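Local atomic coordinates of Polyphosphate:AMP phosphotransferase (Meiothermus ruber H328, PDB entry 5O6M), a protein that transfers phosphate from inorganic polyphosphate to nucleotides, converting AMP to ADP and ADP to ATP. Residues F167-R176 with R200-Y210. The protein carries 1 engineered substitution. Numbering follows the deposited sequence.
Sequences FLHISKDEQR and RRLWDRYQEAY
Arg200 NH1 donates two hydrogen bonds to helix 172-183. The straighter one reaches the backbone carbonyl Lys172 O at 2.9 Å (N-H...O 159°). The other runs to the side-chain oxygen Gln175 OE1 at 3.2 Å. Both acceptors lie close to the guanidinium plane, which fixes how that group is turned. Arg200 NH2 is hydrogen-bonded to Glu267 O, at the C-terminus of the second subunit, while the amide nitrogen of Gln175 bonds to Asp66 O. Arg176 CG rests over one guanidinium face, 3.6 Å from Arg200 NH2.

A water joins the segments further along. It accepts from Gln207 NE2, donates to Ile170 O and lies 2.7 Å from His169 ND1, in the imidazole plane.

Trp203 packs on both faces and along its edge. With its CG anti to the backbone N (chi1 173°), the indole reaches across to the start of helix 172-183. Lys172 lies over one face, its CA 3.5 Å from the centroid of the six-membered ring in a CH-pi contact. Gln207 NE2 sits over the opposite face, toward the rim. Ile170 O and Gln175 OE1 approach the ring edge. Replacing the indole with an alanine methyl is likely to open a gap between Lys172 and Gln207 and take away the surface against which Lys172 CA and CB pack.

Beyond the water, Phe167 CE1 lies over the centre of the Tyr210 ring, and the two planes meet obliquely at 37°. The Tyr210 side chain is about 8 Å from bound ATP. The contact joins the end of helix 195-201 and the start of helix 203-217 to the C-terminal end of strand 161-169 and the first turn of helix 172-183, in the parallel-sheet P-loop NTPase-like fold of PPK2 kinases.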
loop_
_atom_site.group_PDB
_atom_site.type_symbol
_atom_site.label_atom_id
_atom_site.label_comp_id
_atom_site.label_asym_id
_atom_site.label_seq_id
_atom_site.Cartn_x
_atom_site.Cartn_y
_atom_site.Cartn_z
ATOM N N PHE D 167 18.359 -14.592 16.289
ATOM C CA PHE D 167 19.003 -13.590 17.128
ATOM C C PHE D 167 20.511 -13.755 16.959
ATOM O O PHE D 167 21.075 -14.776 17.364
ATOM C CB PHE D 167 18.581 -13.738 18.588
ATOM C CG PHE D 167 19.222 -12.736 19.509
ATOM C CD1 PHE D 167 19.015 -11.378 19.326
ATOM C CD2 PHE D 167 20.037 -13.148 20.551
ATOM C CE1 PHE D 167 19.601 -10.450 20.172
ATOM C CE2 PHE D 167 20.630 -12.225 21.397
ATOM C CZ PHE D 167 20.411 -10.875 21.207
ATOM N N LEU D 168 21.157 -12.776 16.331
ATOM C CA LEU D 168 22.613 -12.786 16.203
ATOM C C LEU D 168 23.210 -12.237 17.494
ATOM O O LEU D 168 23.047 -11.052 17.810
ATOM C CB LEU D 168 23.069 -11.985 14.987
ATOM C CG LEU D 168 22.348 -12.274 13.670
ATOM C CD1 LEU D 168 22.869 -11.368 12.559
ATOM C CD2 LEU D 168 22.452 -13.738 13.283
ATOM N N HIS D 169 23.920 -13.093 18.230
ATOM C CA HIS D 169 24.276 -12.844 19.624
ATOM C C HIS D 169 25.747 -12.446 19.715
ATOM O O HIS D 169 26.639 -13.276 19.504
ATOM C CB HIS D 169 23.996 -14.086 20.466
ATOM C CG HIS D 169 24.183 -13.880 21.936
ATOM N ND1 HIS D 169 23.896 -12.684 22.562
ATOM C CD2 HIS D 169 24.625 -14.716 22.904
ATOM C CE1 HIS D 169 24.150 -12.796 23.854
ATOM N NE2 HIS D 169 24.595 -14.017 24.088
ATOM N N ILE D 170 26.000 -11.173 20.011
ATOM C CA ILE D 170 27.353 -10.684 20.221
ATOM C C ILE D 170 27.499 -10.258 21.678
ATOM O O ILE D 170 26.520 -10.005 22.388
ATOM C CB ILE D 170 27.720 -9.520 19.277
ATOM C CG1 ILE D 170 26.823 -8.309 19.543
ATOM C CG2 ILE D 170 27.636 -9.960 17.818
ATOM C CD1 ILE D 170 27.344 -7.019 18.941
ATOM N N SER D 171 28.749 -10.182 22.119
ATOM C CA SER D 171 29.080 -9.760 23.470
ATOM C C SER D 171 29.162 -8.238 23.563
ATOM O O SER D 171 29.250 -7.531 22.556
ATOM C CB SER D 171 30.408 -10.376 23.897
ATOM O OG SER D 171 31.452 -9.888 23.074
ATOM N N LYS D 172 29.153 -7.739 24.803
ATOM C CA LYS D 172 29.223 -6.296 25.011
ATOM C C LYS D 172 30.549 -5.733 24.517
ATOM O O LYS D 172 30.591 -4.648 23.924
ATOM C CB LYS D 172 29.026 -5.960 26.488
ATOM C CG LYS D 172 28.953 -4.470 26.761
ATOM C CD LYS D 172 28.683 -4.166 28.225
ATOM C CE LYS D 172 28.635 -2.662 28.464
ATOM N NZ LYS D 172 28.114 -2.314 29.819
ATOM N N ASP D 173 31.645 -6.456 24.754
ATOM C CA ASP D 173 32.948 -5.992 24.290
ATOM C C ASP D 173 33.069 -6.109 22.776
ATOM O O ASP D 173 33.704 -5.265 22.131
ATOM C CB ASP D 173 34.062 -6.777 24.984
ATOM C CG ASP D 173 35.389 -6.679 24.251
ATOM O OD1 ASP D 173 35.984 -5.579 24.228
ATOM O OD2 ASP D 173 35.838 -7.708 23.700
ATOM N N GLU D 174 32.470 -7.149 22.188
ATOM C CA GLU D 174 32.491 -7.273 20.734
ATOM C C GLU D 174 31.773 -6.105 20.068
ATOM O O GLU D 174 32.251 -5.568 19.060
ATOM C CB GLU D 174 31.879 -8.601 20.298
ATOM C CG GLU D 174 31.802 -8.730 18.787
ATOM C CD GLU D 174 33.173 -8.758 18.136
ATOM O OE1 GLU D 174 34.148 -9.146 18.810
ATOM O OE2 GLU D 174 33.278 -8.370 16.953
ATOM N N GLN D 175 30.624 -5.697 20.609
ATOM C CA GLN D 175 29.930 -4.548 20.039
ATOM C C GLN D 175 30.815 -3.310 20.073
ATOM O O GLN D 175 30.785 -2.488 19.148
ATOM C CB GLN D 175 28.627 -4.277 20.789
ATOM C CG GLN D 175 27.886 -3.059 20.258
ATOM C CD GLN D 175 26.692 -2.664 21.101
ATOM O OE1 GLN D 175 26.773 -2.616 22.328
ATOM N NE2 GLN D 175 25.572 -2.384 20.444
ATOM N N ARG D 176 31.616 -3.162 21.132
ATOM C CA ARG D 176 32.480 -1.993 21.246
ATOM C C ARG D 176 33.433 -1.898 20.062
ATOM O O ARG D 176 33.649 -0.809 19.517
ATOM C CB ARG D 176 33.260 -2.040 22.561
ATOM C CG ARG D 176 33.641 -0.673 23.114
ATOM C CD ARG D 176 35.148 -0.530 23.315
ATOM N NE ARG D 176 35.815 -1.813 23.518
ATOM C CZ ARG D 176 36.696 -2.341 22.671
ATOM N NH1 ARG D 176 37.031 -1.689 21.565
ATOM N NH2 ARG D 176 37.250 -3.515 22.935
ATOM N N ARG D 200 23.817 1.632 23.589
ATOM C CA ARG D 200 24.894 0.842 24.177
ATOM C C ARG D 200 24.937 1.018 25.688
ATOM O O ARG D 200 25.161 0.055 26.429
ATOM C CB ARG D 200 26.239 1.235 23.573
ATOM C CG ARG D 200 27.391 0.692 24.380
ATOM C CD ARG D 200 28.699 0.708 23.636
ATOM N NE ARG D 200 29.761 0.231 24.512
ATOM C CZ ARG D 200 30.063 -1.052 24.675
ATOM N NH1 ARG D 200 29.385 -1.976 24.012
ATOM N NH2 ARG D 200 31.037 -1.408 25.499
ATOM N N ARG D 201 24.736 2.249 26.154
ATOM C CA ARG D 201 24.686 2.513 27.586
ATOM C C ARG D 201 23.589 1.702 28.269
ATOM O O ARG D 201 23.692 1.408 29.466
ATOM C CB ARG D 201 24.505 4.016 27.798
ATOM C CG ARG D 201 24.299 4.471 29.218
ATOM C CD ARG D 201 23.978 5.954 29.213
ATOM N NE ARG D 201 22.683 6.221 28.593
ATOM C CZ ARG D 201 21.509 6.050 29.191
ATOM N NH1 ARG D 201 21.454 5.618 30.443
ATOM N NH2 ARG D 201 20.388 6.318 28.534
ATOM N N LEU D 202 22.539 1.333 27.531
ATOM C CA LEU D 202 21.448 0.500 28.023
ATOM C C LEU D 202 21.642 -0.985 27.706
ATOM O O LEU D 202 20.657 -1.730 27.664
ATOM C CB LEU D 202 20.114 0.977 27.443
ATOM C CG LEU D 202 19.574 2.344 27.856
ATOM C CD1 LEU D 202 18.533 2.818 26.860
ATOM C CD2 LEU D 202 18.973 2.277 29.251
ATOM N N TRP D 203 22.880 -1.424 27.468
ATOM C CA TRP D 203 23.126 -2.789 27.004
ATOM C C TRP D 203 22.359 -3.828 27.819
ATOM O O TRP D 203 21.722 -4.728 27.258
ATOM C CB TRP D 203 24.625 -3.089 27.052
ATOM C CG TRP D 203 24.962 -4.522 26.761
ATOM C CD1 TRP D 203 24.965 -5.558 27.648
ATOM C CD2 TRP D 203 25.391 -5.069 25.505
ATOM N NE1 TRP D 203 25.339 -6.720 27.020
ATOM C CE2 TRP D 203 25.611 -6.448 25.705
ATOM C CE3 TRP D 203 25.599 -4.532 24.231
ATOM C CZ2 TRP D 203 26.029 -7.294 24.680
ATOM C CZ3 TRP D 203 26.017 -5.374 23.216
ATOM C CH2 TRP D 203 26.226 -6.739 23.446
ATOM N N ASP D 204 22.402 -3.721 29.150
ATOM C CA ASP D 204 21.822 -4.774 29.982
ATOM C C ASP D 204 20.301 -4.793 29.893
ATOM O O ASP D 204 19.691 -5.869 29.855
ATOM C CB ASP D 204 22.282 -4.620 31.431
ATOM C CG ASP D 204 23.772 -4.857 31.593
ATOM O OD1 ASP D 204 24.275 -5.857 31.036
ATOM O OD2 ASP D 204 24.439 -4.050 32.274
ATOM N N ARG D 205 19.664 -3.620 29.867
ATOM C CA ARG D 205 18.214 -3.605 29.727
ATOM C C ARG D 205 17.778 -4.182 28.384
ATOM O O ARG D 205 16.731 -4.837 28.304
ATOM C CB ARG D 205 17.676 -2.188 29.912
ATOM C CG ARG D 205 17.711 -1.699 31.355
ATOM C CD ARG D 205 16.723 -0.561 31.569
ATOM N NE ARG D 205 17.372 0.662 32.032
ATOM C CZ ARG D 205 17.388 1.073 33.297
ATOM N NH1 ARG D 205 18.004 2.203 33.621
ATOM N NH2 ARG D 205 16.784 0.359 34.237
ATOM N N TYR D 206 18.567 -3.965 27.327
ATOM C CA TYR D 206 18.268 -4.589 26.039
ATOM C C TYR D 206 18.439 -6.103 26.095
ATOM O O TYR D 206 17.605 -6.845 25.563
ATOM C CB TYR D 206 19.144 -3.994 24.935
ATOM C CG TYR D 206 18.540 -2.792 24.240
ATOM C CD1 TYR D 206 19.038 -1.515 24.448
ATOM C CD2 TYR D 206 17.465 -2.942 23.374
ATOM C CE1 TYR D 206 18.481 -0.417 23.807
ATOM C CE2 TYR D 206 16.902 -1.855 22.731
ATOM C CZ TYR D 206 17.413 -0.594 22.952
ATOM O OH TYR D 206 16.852 0.490 22.312
ATOM N N GLN D 207 19.519 -6.583 26.718
ATOM C CA GLN D 207 19.715 -8.024 26.833
ATOM C C GLN D 207 18.555 -8.680 27.572
ATOM O O GLN D 207 18.115 -9.776 27.208
ATOM C CB GLN D 207 21.040 -8.326 27.535
ATOM C CG GLN D 207 22.260 -7.820 26.785
ATOM C CD GLN D 207 22.626 -8.700 25.609
ATOM O OE1 GLN D 207 23.019 -9.855 25.782
ATOM N NE2 GLN D 207 22.495 -8.163 24.404
ATOM N N GLU D 208 18.055 -8.028 28.622
ATOM C CA GLU D 208 16.910 -8.565 29.349
ATOM C C GLU D 208 15.677 -8.629 28.458
ATOM O O GLU D 208 14.936 -9.620 28.479
ATOM C CB GLU D 208 16.642 -7.716 30.591
ATOM C CG GLU D 208 17.743 -7.802 31.633
ATOM C CD GLU D 208 17.633 -6.734 32.701
ATOM O OE1 GLU D 208 16.687 -5.921 32.639
ATOM O OE2 GLU D 208 18.500 -6.703 33.600
ATOM N N ALA D 209 15.438 -7.579 27.670
ATOM C CA ALA D 209 14.285 -7.578 26.775
ATOM C C ALA D 209 14.390 -8.700 25.749
ATOM O O ALA D 209 13.391 -9.360 25.437
ATOM C CB ALA D 209 14.155 -6.222 26.083
ATOM N N TYR D 210 15.592 -8.933 25.214
ATOM C CA TYR D 210 15.752 -10.010 24.244
ATOM C C TYR D 210 15.473 -11.368 24.875
ATOM O O TYR D 210 14.800 -12.212 24.272
ATOM C CB TYR D 210 17.149 -9.970 23.627
ATOM C CG TYR D 210 17.216 -9.168 22.346
ATOM C CD1 TYR D 210 16.585 -9.619 21.191
ATOM C CD2 TYR D 210 17.917 -7.970 22.282
ATOM C CE1 TYR D 210 16.643 -8.895 20.012
ATOM C CE2 TYR D 210 17.983 -7.238 21.106
ATOM C CZ TYR D 210 17.344 -7.708 19.974
ATOM O OH TYR D 210 17.404 -6.989 18.802
HETATM O O HOH W 1 23.714 -9.942 22.460
#